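Local coordinates for protein denovo NTF2 (Synthetic construct, PDB 6W40) that is a de novo designed NTF2-like protein, probably one of a set built to vary the shape of the fold's pocket, at residues E3-K6 against H7-M11; E13-I16 against K17-T21; W24-F27 against H28-A31; H49-E52 against E53-E57. All blocks are in the same frame, centred on the assembly; numbering follows the deposited sequence.

Interaction 1 of 4, residues E3-K6 against H7-M11; sequences EEEK and HLRDM
Arg9 folds back along the helix over the backbone of Glu5 and Lys6, one turn earlier. Its CB lies beside Lys6 O, and CG turns toward Glu5. Arg9 CD sits 3.1 Å from Glu5 O and 3.2 Å from Glu5 OE1. NE and CZ then pass over Lys6 CA, which stands 3.3 Å above the guanidinium plane and toward its rim. At the tip the two branches divide. Arg9 NH1 meets Glu5 CG at 3.3 Å. Arg9 NH2 meets Lys6 CD at 3.3 Å. The bends at chi2 (133°) and chi3 (35°) produce this return path. Glu5 OE1 stays 4.3 Å from Arg9 NH1, beyond a salt bridge, though the opposite charges may still attract; the carboxylate and guanidinium planes are 58° apart. With an alanine here, the Glu5 carboxylate would probably lose its nearby positive charge and the Lys6 CD methylene its neighbour. On another side of the helix, Glu4 OE1 lies 3.4 Å from Leu8 CD1, while the Glu4 carboxylate pairs with Lys76 of the second subunit. Backbone bonds to carbonyls four residues earlier, such as Leu8 N to Glu4 O at 2.8 Å, mark a regular alpha helix, the N-terminal helix of an NTF2-like fold.

Interaction 2 of 4, residues E13-I16 against K17-T21; sequences EIVI and KLFMT
Ile16 and Met20 lie side by side and point the same way, with the Met20 methyl CE 3.6 Å from Ile16 CG1. Met20 runs out extended, CG anti to the backbone N (chi1 -179°), and only the last bend at chi3 (-43°) turns CE onto the isoleucine. Ile14 and Leu18 meet at a slant instead, through Ile14 CG2 and Leu18 CD1 at 3.9 Å. The end of the Phe19 side chain leads outward, and its CD1 makes a looser approach to Val15 CB at 4.2 Å. Lys17 curls back, its CG 3.0 Å from Glu13 O. Lys17 N and Leu18 N bond to Glu13 O and Ile14 O in the alpha-helical pattern, but Val15 O then takes Met20 N, five residues on, at 2.5 Å, a short bond, and Phe19 N only weakly at 3.2 Å. The bonding thus departs from the regular i to i+4 pattern near the end of the helix. Leu18 packs on Ile70, Ile72, Leu82 and Val84, and Ile14 also reaches Leu82, seating the helix end on strands 67-72 and 81-90. Lys17 and Ile16 touch Met30 of helix 27-30, while Val15 and Phe19 pack on Met20 of the second subunit.

Interaction 3 of 4, residues W24-F27 against H28-A31; sequences WDAF and HEMA
Phe27, Ala26 and His28 carry this turn, in which a 3-10 segment at 24-26 leads into the short, weakly bonded helix 27-30 of the NTF2-like fold. The CB bond of Phe27 points away from 28-31, but with CG anti to the backbone N (chi1 -177°) the ring's CE2 comes within 4.0 Å of Ala31 CB. That methyl approaches the ring obliquely and also lies 3.3 Å from Phe27 O. Beyond this turn the ring packs on Val54 and Leu58 of helix 51-65 and on Ile112 and Val115 of strand 111-119.

Ala26 contributes chiefly its carbonyl. Glu29 N donates to Ala26 O in a weak bond of 3.4 Å, with an N-H...O angle of 132°, and Glu29 CG stands 3.1 Å from the same oxygen. Met30 folds its end back by the bend at chi3 (-52°), placing CE 3.2 Å from Ala26 O. Replacing Met30 by an alanine would probably open a gap beside the Ala26 carbonyl and take away the apolar surface on which Glu13 and Lys17 of helix 2-18 pack.

His28 extends outward from the turn, its NE2 hydrogen-bonded to Glu52. Its backbone N is served by a water that bridges the first turn: the water donates to Asp25 O at 2.8 Å and accepts weakly from His28 N at 3.3 Å.

Interaction 4 of 4, residues H49-E52 against E53-E57; sequences HGRE and EVVEE
This is a local contact at the surface of the fold, at the N-terminal end of helix 51-65, where strand 44-49 gives way to the helix and Gly50 holds the N-cap position. Glu53 meets His49 across the first turn: its CB lies 3.2 Å from His49 O, and its CG follows close to the same oxygen. A water joins the two backbones there, accepting from Glu53 N at 2.8 Å and donating weakly to His49 O. It thus supplies an acceptor for an amide in the opening turn. At phi 96° and psi 145° a CB on residue 50 would run into His49 O, which is why a glycine suits this N-cap position.

The regular helix bonds start at once. Val54 N reaches Gly50 O at 3.0 Å, followed by Val55 N to Arg51 O at 3.0 Å and Glu56 N to Glu52 O at 3.2 Å. Both valines lay a methyl against the carbonyl they bond to: Val54 CG2 is 3.2 Å from Gly50 O, and Val55 CG2 is 3.2 Å from Arg51 O. With CG1 anti to the backbone N (chi1 167° in Val54), CG2 falls anti to the carbonyl carbon and beside N, and so faces the preceding turn. Val54 packs on Val35 and Phe37 of strand 35-41, Val55 touches Phe27 and His28 of helix 27-30, and His49 hydrogen-bonds to Lys36 of strand 35-41.

From the N terminus, all four contacts are local and come in series, so none nests within or crosses another. Interactions 1 and 2 both belong to helix 2-18, their centres 15 Å apart, and both touch the second subunit, making this helix part of the dimer contact. The chain then turns into interaction 3, which meets interaction 2 where Lys17 CD lies 3.5 Å from Met30 CE. Later, interaction 4 starts helix 51-65 and joins interaction 3 through a probable hydrogen bond of His28 NE2 to Glu52 OE2. Residues 24-31 thus link helix 2-18 to helix 51-65, whereas interactions 1 and 4 stay about 14 Å apart at their nearest atoms.

Interaction 1 of 4, residues E3-K6 against H7-M11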
loop_
_atom_site.group_PDB
_atom_site.type_symbol
_atom_site.label_atom_id
_atom_site.label_comp_id
_atom_site.label_asym_id
_atom_site.label_seq_id
_atom_site.Cartn_x
_atom_site.Cartn_y
_atom_site.Cartn_z
ATOM N N GLU A 3 17.696 9.915 3.914
ATOM C CA GLU A 3 16.452 9.672 4.636
ATOM C C GLU A 3 15.261 9.590 3.689
ATOM O O GLU A 3 14.493 8.622 3.731
ATOM C CB GLU A 3 16.229 10.769 5.679
ATOM C CG GLU A 3 14.888 10.680 6.384
ATOM C CD GLU A 3 14.754 11.685 7.508
ATOM O OE1 GLU A 3 15.794 12.190 7.980
ATOM O OE2 GLU A 3 13.609 11.973 7.918
ATOM N N GLU A 4 15.086 10.599 2.831
ATOM C CA GLU A 4 13.927 10.610 1.944
ATOM C C GLU A 4 13.980 9.453 0.957
ATOM O O GLU A 4 12.944 8.864 0.625
ATOM C CB GLU A 4 13.835 11.941 1.199
ATOM C CG GLU A 4 12.431 12.250 0.696
ATOM C CD GLU A 4 12.417 13.253 -0.442
ATOM O OE1 GLU A 4 11.991 12.880 -1.556
ATOM O OE2 GLU A 4 12.834 14.410 -0.225
ATOM N N GLU A 5 15.178 9.113 0.475
ATOM C CA GLU A 5 15.326 7.968 -0.417
ATOM C C GLU A 5 14.815 6.693 0.243
ATOM O O GLU A 5 14.066 5.919 -0.365
ATOM C CB GLU A 5 16.789 7.813 -0.828
ATOM C CG GLU A 5 17.076 6.580 -1.668
ATOM C CD GLU A 5 16.329 6.589 -2.986
ATOM O OE1 GLU A 5 16.063 5.496 -3.527
ATOM O OE2 GLU A 5 16.003 7.690 -3.479
ATOM N N LYS A 6 15.208 6.465 1.499
ATOM C CA LYS A 6 14.718 5.305 2.238
ATOM C C LYS A 6 13.199 5.326 2.350
ATOM O O LYS A 6 12.547 4.279 2.254
ATOM C CB LYS A 6 15.368 5.267 3.623
ATOM C CG LYS A 6 14.700 4.331 4.616
ATOM C CD LYS A 6 14.761 2.885 4.161
ATOM C CE LYS A 6 14.087 1.979 5.169
ATOM N NZ LYS A 6 12.746 2.499 5.557
ATOM N N HIS A 7 12.616 6.512 2.535
ATOM C CA HIS A 7 11.168 6.603 2.668
ATOM C C HIS A 7 10.473 6.366 1.333
ATOM O O HIS A 7 9.407 5.740 1.286
ATOM C CB HIS A 7 10.778 7.961 3.242
ATOM C CG HIS A 7 9.625 7.896 4.191
ATOM N ND1 HIS A 7 9.599 7.035 5.266
ATOM C CD2 HIS A 7 8.456 8.576 4.224
ATOM C CE1 HIS A 7 8.465 7.189 5.925
ATOM N NE2 HIS A 7 7.754 8.120 5.314
ATOM N N LEU A 8 11.055 6.865 0.240
ATOM C CA LEU A 8 10.525 6.565 -1.085
ATOM C C LEU A 8 10.531 5.067 -1.348
ATOM O O LEU A 8 9.604 4.531 -1.968
ATOM C CB LEU A 8 11.340 7.289 -2.156
ATOM C CG LEU A 8 10.875 8.655 -2.662
ATOM C CD1 LEU A 8 10.787 9.669 -1.536
ATOM C CD2 LEU A 8 11.824 9.137 -3.741
ATOM N N ARG A 9 11.574 4.376 -0.886
ATOM C CA ARG A 9 11.652 2.932 -1.076
ATOM C C ARG A 9 10.596 2.208 -0.252
ATOM O O ARG A 9 9.963 1.266 -0.740
ATOM C CB ARG A 9 13.055 2.439 -0.724
ATOM C CG ARG A 9 14.078 2.655 -1.831
ATOM C CD ARG A 9 15.371 3.263 -1.308
ATOM N NE ARG A 9 15.714 2.797 0.032
ATOM C CZ ARG A 9 16.855 3.083 0.650
ATOM N NH1 ARG A 9 17.768 3.831 0.044
ATOM N NH2 ARG A 9 17.086 2.621 1.871
ATOM N N ASP A 10 10.385 2.641 0.994
ATOM C CA ASP A 10 9.367 2.019 1.837
ATOM C C ASP A 10 7.990 2.093 1.187
ATOM O O ASP A 10 7.269 1.092 1.119
ATOM C CB ASP A 10 9.349 2.685 3.215
ATOM C CG ASP A 10 9.938 1.802 4.302
ATOM O OD1 ASP A 10 9.771 0.567 4.224
ATOM O OD2 ASP A 10 10.563 2.341 5.238
ATOM N N MET A 11 7.614 3.275 0.690
ATOM C CA MET A 11 6.304 3.443 0.066
ATOM C C MET A 11 6.145 2.543 -1.153
ATOM O O MET A 11 5.082 1.945 -1.355
ATOM C CB MET A 11 6.089 4.906 -0.322
ATOM C CG MET A 11 5.702 5.808 0.832
ATOM S SD MET A 11 4.039 5.463 1.438
ATOM C CE MET A 11 3.069 5.795 -0.032
#

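Interaction 2 of 4, residues E13-I16 against K17-T21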
loop_
_atom_site.group_PDB
_atom_site.type_symbol
_atom_site.label_atom_id
_atom_site.label_comp_id
_atom_site.label_asym_id
_atom_site.label_seq_id
_atom_site.Cartn_x
_atom_site.Cartn_y
_atom_site.Cartn_z
ATOM N N GLU A 13 7.468 -0.292 -1.594
ATOM C CA GLU A 13 7.234 -1.650 -1.117
ATOM C C GLU A 13 5.769 -1.849 -0.749
ATOM O O GLU A 13 5.160 -2.860 -1.115
ATOM C CB GLU A 13 8.132 -1.960 0.084
ATOM C CG GLU A 13 9.615 -1.693 -0.121
ATOM C CD GLU A 13 10.304 -2.723 -0.993
ATOM O OE1 GLU A 13 9.624 -3.639 -1.501
ATOM O OE2 GLU A 13 11.537 -2.620 -1.165
ATOM N N ILE A 14 5.184 -0.882 -0.037
ATOM C CA ILE A 14 3.812 -1.030 0.445
ATOM C C ILE A 14 2.844 -1.165 -0.723
ATOM O O ILE A 14 1.933 -2.003 -0.698
ATOM C CB ILE A 14 3.427 0.155 1.350
ATOM C CG1 ILE A 14 4.529 0.444 2.367
ATOM C CG2 ILE A 14 2.109 -0.120 2.053
ATOM C CD1 ILE A 14 4.946 -0.745 3.184
ATOM N N VAL A 15 3.022 -0.344 -1.759
ATOM C CA VAL A 15 2.071 -0.344 -2.863
ATOM C C VAL A 15 2.165 -1.637 -3.666
ATOM O O VAL A 15 1.151 -2.130 -4.174
ATOM C CB VAL A 15 2.277 0.901 -3.751
ATOM C CG1 VAL A 15 2.081 2.177 -2.934
ATOM C CG2 VAL A 15 3.656 0.886 -4.391
ATOM N N ILE A 16 3.360 -2.221 -3.780
ATOM C CA ILE A 16 3.500 -3.443 -4.568
ATOM C C ILE A 16 2.896 -4.627 -3.827
ATOM O O ILE A 16 2.168 -5.437 -4.412
ATOM C CB ILE A 16 4.975 -3.697 -4.929
ATOM C CG1 ILE A 16 5.454 -2.682 -5.968
ATOM C CG2 ILE A 16 5.156 -5.119 -5.446
ATOM C CD1 ILE A 16 6.575 -3.191 -6.869
ATOM N N LYS A 17 3.175 -4.740 -2.527
ATOM C CA LYS A 17 2.717 -5.894 -1.761
ATOM C C LYS A 17 1.226 -5.814 -1.458
ATOM O O LYS A 17 0.478 -6.757 -1.740
ATOM C CB LYS A 17 3.508 -6.008 -0.456
ATOM C CG LYS A 17 5.005 -5.863 -0.614
ATOM C CD LYS A 17 5.574 -6.917 -1.536
ATOM C CE LYS A 17 5.504 -8.284 -0.901
ATOM N NZ LYS A 17 6.089 -8.270 0.465
ATOM N N LEU A 18 0.778 -4.697 -0.887
ATOM C CA LEU A 18 -0.545 -4.611 -0.281
ATOM C C LEU A 18 -1.512 -3.722 -1.055
ATOM O O LEU A 18 -2.603 -3.433 -0.554
ATOM C CB LEU A 18 -0.417 -4.117 1.161
ATOM C CG LEU A 18 0.576 -4.899 2.026
ATOM C CD1 LEU A 18 1.547 -3.956 2.720
ATOM C CD2 LEU A 18 -0.145 -5.769 3.045
ATOM N N PHE A 19 -1.147 -3.287 -2.261
ATOM C CA PHE A 19 -2.033 -2.463 -3.078
ATOM C C PHE A 19 -2.081 -2.990 -4.504
ATOM O O PHE A 19 -3.052 -3.649 -4.892
ATOM C CB PHE A 19 -1.574 -1.002 -3.067
ATOM C CG PHE A 19 -2.405 -0.085 -3.931
ATOM C CD1 PHE A 19 -1.857 1.084 -4.433
ATOM C CD2 PHE A 19 -3.730 -0.373 -4.221
ATOM C CE1 PHE A 19 -2.604 1.934 -5.221
ATOM C CE2 PHE A 19 -4.481 0.474 -5.012
ATOM C CZ PHE A 19 -3.917 1.630 -5.510
ATOM N N MET A 20 -1.050 -2.679 -5.292
ATOM C CA MET A 20 -0.943 -3.126 -6.676
ATOM C C MET A 20 -1.229 -4.616 -6.778
ATOM O O MET A 20 -0.314 -5.438 -6.648
ATOM C CB MET A 20 0.447 -2.804 -7.228
ATOM C CG MET A 20 0.658 -3.204 -8.674
ATOM S SD MET A 20 2.405 -3.235 -9.112
ATOM C CE MET A 20 2.959 -1.730 -8.315
ATOM N N THR A 21 -2.500 -4.955 -7.037
ATOM C CA THR A 21 -3.074 -6.291 -6.877
ATOM C C THR A 21 -2.351 -7.074 -5.785
ATOM O O THR A 21 -2.093 -6.541 -4.702
ATOM C CB THR A 21 -3.076 -7.059 -8.210
ATOM O OG1 THR A 21 -3.454 -8.423 -7.978
ATOM C CG2 THR A 21 -1.715 -7.010 -8.914
#

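Interaction 3 of 4, residues W24-F27 against H28-A31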
loop_
_atom_site.group_PDB
_atom_site.type_symbol
_atom_site.label_atom_id
_atom_site.label_comp_id
_atom_site.label_asym_id
_atom_site.label_seq_id
_atom_site.Cartn_x
_atom_site.Cartn_y
_atom_site.Cartn_z
ATOM N N TRP A 24 2.696 -10.447 -5.658
ATOM C CA TRP A 24 3.651 -11.167 -4.831
ATOM C C TRP A 24 4.639 -11.975 -5.660
ATOM O O TRP A 24 5.609 -12.499 -5.102
ATOM C CB TRP A 24 2.908 -12.074 -3.848
ATOM C CG TRP A 24 2.186 -11.305 -2.783
ATOM C CD1 TRP A 24 0.962 -10.709 -2.887
ATOM C CD2 TRP A 24 2.648 -11.040 -1.453
ATOM N NE1 TRP A 24 0.633 -10.094 -1.704
ATOM C CE2 TRP A 24 1.651 -10.282 -0.808
ATOM C CE3 TRP A 24 3.807 -11.373 -0.745
ATOM C CZ2 TRP A 24 1.779 -9.852 0.513
ATOM C CZ3 TRP A 24 3.930 -10.947 0.566
ATOM C CH2 TRP A 24 2.923 -10.193 1.180
ATOM N N ASP A 25 4.411 -12.092 -6.970
ATOM C CA ASP A 25 5.443 -12.612 -7.856
ATOM C C ASP A 25 6.627 -11.658 -7.936
ATOM O O ASP A 25 7.763 -12.094 -8.155
ATOM C CB ASP A 25 4.861 -12.859 -9.249
ATOM C CG ASP A 25 3.556 -13.634 -9.207
ATOM O OD1 ASP A 25 3.141 -14.046 -8.103
ATOM O OD2 ASP A 25 2.943 -13.826 -10.279
ATOM N N ALA A 26 6.381 -10.360 -7.754
ATOM C CA ALA A 26 7.431 -9.349 -7.750
ATOM C C ALA A 26 8.194 -9.289 -6.432
ATOM O O ALA A 26 9.026 -8.393 -6.252
ATOM C CB ALA A 26 6.836 -7.975 -8.071
ATOM N N PHE A 27 7.927 -10.216 -5.506
ATOM C CA PHE A 27 8.681 -10.269 -4.261
ATOM C C PHE A 27 10.152 -10.585 -4.496
ATOM O O PHE A 27 10.993 -10.209 -3.674
ATOM C CB PHE A 27 8.061 -11.308 -3.322
ATOM C CG PHE A 27 8.725 -11.388 -1.977
ATOM C CD1 PHE A 27 8.374 -10.509 -0.968
ATOM C CD2 PHE A 27 9.690 -12.349 -1.719
ATOM C CE1 PHE A 27 8.980 -10.577 0.274
ATOM C CE2 PHE A 27 10.301 -12.422 -0.478
ATOM C CZ PHE A 27 9.944 -11.535 0.518
ATOM N N HIS A 28 10.476 -11.253 -5.607
ATOM C CA HIS A 28 11.858 -11.638 -5.869
ATOM C C HIS A 28 12.715 -10.430 -6.221
ATOM O O HIS A 28 13.889 -10.361 -5.834
ATOM C CB HIS A 28 11.905 -12.672 -6.994
ATOM C CG HIS A 28 13.280 -13.193 -7.285
ATOM N ND1 HIS A 28 14.180 -12.521 -8.084
ATOM C CD2 HIS A 28 13.903 -14.331 -6.896
ATOM C CE1 HIS A 28 15.299 -13.218 -8.170
ATOM N NE2 HIS A 28 15.157 -14.321 -7.457
ATOM N N GLU A 29 12.150 -9.465 -6.947
ATOM C CA GLU A 29 12.920 -8.307 -7.382
ATOM C C GLU A 29 13.145 -7.294 -6.268
ATOM O O GLU A 29 14.027 -6.438 -6.399
ATOM C CB GLU A 29 12.227 -7.627 -8.567
ATOM C CG GLU A 29 10.947 -6.889 -8.211
ATOM C CD GLU A 29 10.168 -6.441 -9.434
ATOM O OE1 GLU A 29 10.341 -7.054 -10.510
ATOM O OE2 GLU A 29 9.383 -5.475 -9.323
ATOM N N MET A 30 12.379 -7.368 -5.182
ATOM C CA MET A 30 12.522 -6.447 -4.064
ATOM C C MET A 30 13.153 -7.091 -2.839
ATOM O O MET A 30 13.396 -6.395 -1.847
ATOM C CB MET A 30 11.160 -5.860 -3.683
ATOM C CG MET A 30 10.454 -5.133 -4.809
ATOM S SD MET A 30 8.756 -4.757 -4.353
ATOM C CE MET A 30 8.198 -6.381 -3.846
ATOM N N ALA A 31 13.429 -8.390 -2.878
ATOM C CA ALA A 31 13.995 -9.093 -1.736
ATOM C C ALA A 31 15.512 -8.952 -1.723
ATOM O O ALA A 31 16.170 -9.116 -2.757
ATOM C CB ALA A 31 13.601 -10.569 -1.767
HETATM O O HOH W 1 8.526 -13.854 -6.141
#

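Interaction 4 of 4, residues H49-E52 against E53-E57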
loop_
_atom_site.group_PDB
_atom_site.type_symbol
_atom_site.label_atom_id
_atom_site.label_comp_id
_atom_site.label_asym_id
_atom_site.label_seq_id
_atom_site.Cartn_x
_atom_site.Cartn_y
_atom_site.Cartn_z
ATOM N N HIS A 49 16.364 -18.621 5.000
ATOM C CA HIS A 49 17.337 -17.580 4.696
ATOM C C HIS A 49 17.784 -17.708 3.247
ATOM O O HIS A 49 17.877 -18.813 2.703
ATOM C CB HIS A 49 18.552 -17.652 5.628
ATOM C CG HIS A 49 19.509 -16.515 5.456
ATOM N ND1 HIS A 49 19.479 -15.391 6.253
ATOM C CD2 HIS A 49 20.518 -16.323 4.573
ATOM C CE1 HIS A 49 20.434 -14.559 5.873
ATOM N NE2 HIS A 49 21.078 -15.101 4.856
ATOM N N GLY A 50 18.072 -16.560 2.630
ATOM C CA GLY A 50 18.434 -16.522 1.227
ATOM C C GLY A 50 17.238 -16.215 0.346
ATOM O O GLY A 50 16.121 -16.640 0.652
ATOM N N ARG A 51 17.449 -15.485 -0.754
ATOM C CA ARG A 51 16.318 -15.042 -1.567
ATOM C C ARG A 51 15.566 -16.224 -2.170
ATOM O O ARG A 51 14.334 -16.201 -2.257
ATOM C CB ARG A 51 16.792 -14.095 -2.668
ATOM C CG ARG A 51 15.670 -13.286 -3.304
ATOM C CD ARG A 51 16.070 -12.735 -4.668
ATOM N NE ARG A 51 17.278 -11.914 -4.618
ATOM C CZ ARG A 51 17.650 -11.081 -5.587
ATOM N NH1 ARG A 51 16.900 -10.954 -6.673
ATOM N NH2 ARG A 51 18.763 -10.367 -5.467
ATOM N N GLU A 52 16.289 -17.266 -2.588
ATOM C CA GLU A 52 15.641 -18.396 -3.248
ATOM C C GLU A 52 14.888 -19.276 -2.256
ATOM O O GLU A 52 13.791 -19.757 -2.563
ATOM C CB GLU A 52 16.673 -19.218 -4.021
ATOM C CG GLU A 52 17.431 -18.425 -5.076
ATOM C CD GLU A 52 16.518 -17.807 -6.119
ATOM O OE1 GLU A 52 15.438 -18.375 -6.386
ATOM O OE2 GLU A 52 16.881 -16.746 -6.672
ATOM N N GLU A 53 15.458 -19.502 -1.069
ATOM C CA GLU A 53 14.754 -20.269 -0.047
ATOM C C GLU A 53 13.495 -19.547 0.416
ATOM O O GLU A 53 12.464 -20.180 0.674
ATOM C CB GLU A 53 15.678 -20.536 1.140
ATOM C CG GLU A 53 16.671 -21.667 0.941
ATOM C CD GLU A 53 16.098 -23.021 1.318
ATOM O OE1 GLU A 53 14.951 -23.321 0.923
ATOM O OE2 GLU A 53 16.794 -23.784 2.020
ATOM N N VAL A 54 13.560 -18.219 0.528
ATOM C CA VAL A 54 12.426 -17.454 1.034
ATOM C C VAL A 54 11.300 -17.423 0.008
ATOM O O VAL A 54 10.130 -17.650 0.342
ATOM C CB VAL A 54 12.875 -16.034 1.426
ATOM C CG1 VAL A 54 11.671 -15.137 1.654
ATOM C CG2 VAL A 54 13.751 -16.083 2.671
ATOM N N VAL A 55 11.634 -17.142 -1.254
ATOM C CA VAL A 55 10.608 -17.027 -2.287
ATOM C C VAL A 55 9.863 -18.346 -2.455
ATOM O O VAL A 55 8.631 -18.369 -2.553
ATOM C CB VAL A 55 11.235 -16.551 -3.612
ATOM C CG1 VAL A 55 10.263 -16.747 -4.765
ATOM C CG2 VAL A 55 11.639 -15.088 -3.505
ATOM N N GLU A 56 10.593 -19.463 -2.473
ATOM C CA GLU A 56 9.943 -20.763 -2.606
ATOM C C GLU A 56 9.023 -21.045 -1.424
ATOM O O GLU A 56 7.919 -21.575 -1.599
ATOM C CB GLU A 56 10.994 -21.864 -2.748
ATOM C CG GLU A 56 10.438 -23.272 -2.619
ATOM C CD GLU A 56 11.494 -24.338 -2.825
ATOM O OE1 GLU A 56 11.635 -24.828 -3.966
ATOM O OE2 GLU A 56 12.192 -24.682 -1.848
ATOM N N GLU A 57 9.456 -20.688 -0.212
ATOM C CA GLU A 57 8.628 -20.937 0.963
ATOM C C GLU A 57 7.422 -20.007 0.997
ATOM O O GLU A 57 6.301 -20.445 1.286
ATOM C CB GLU A 57 9.458 -20.784 2.237
ATOM C CG GLU A 57 8.705 -21.136 3.509
ATOM C CD GLU A 57 8.313 -22.600 3.566
ATOM O OE1 GLU A 57 9.067 -23.441 3.035
ATOM O OE2 GLU A 57 7.247 -22.910 4.140
HETATM O O HOH W 2 18.260 -19.245 -0.635
#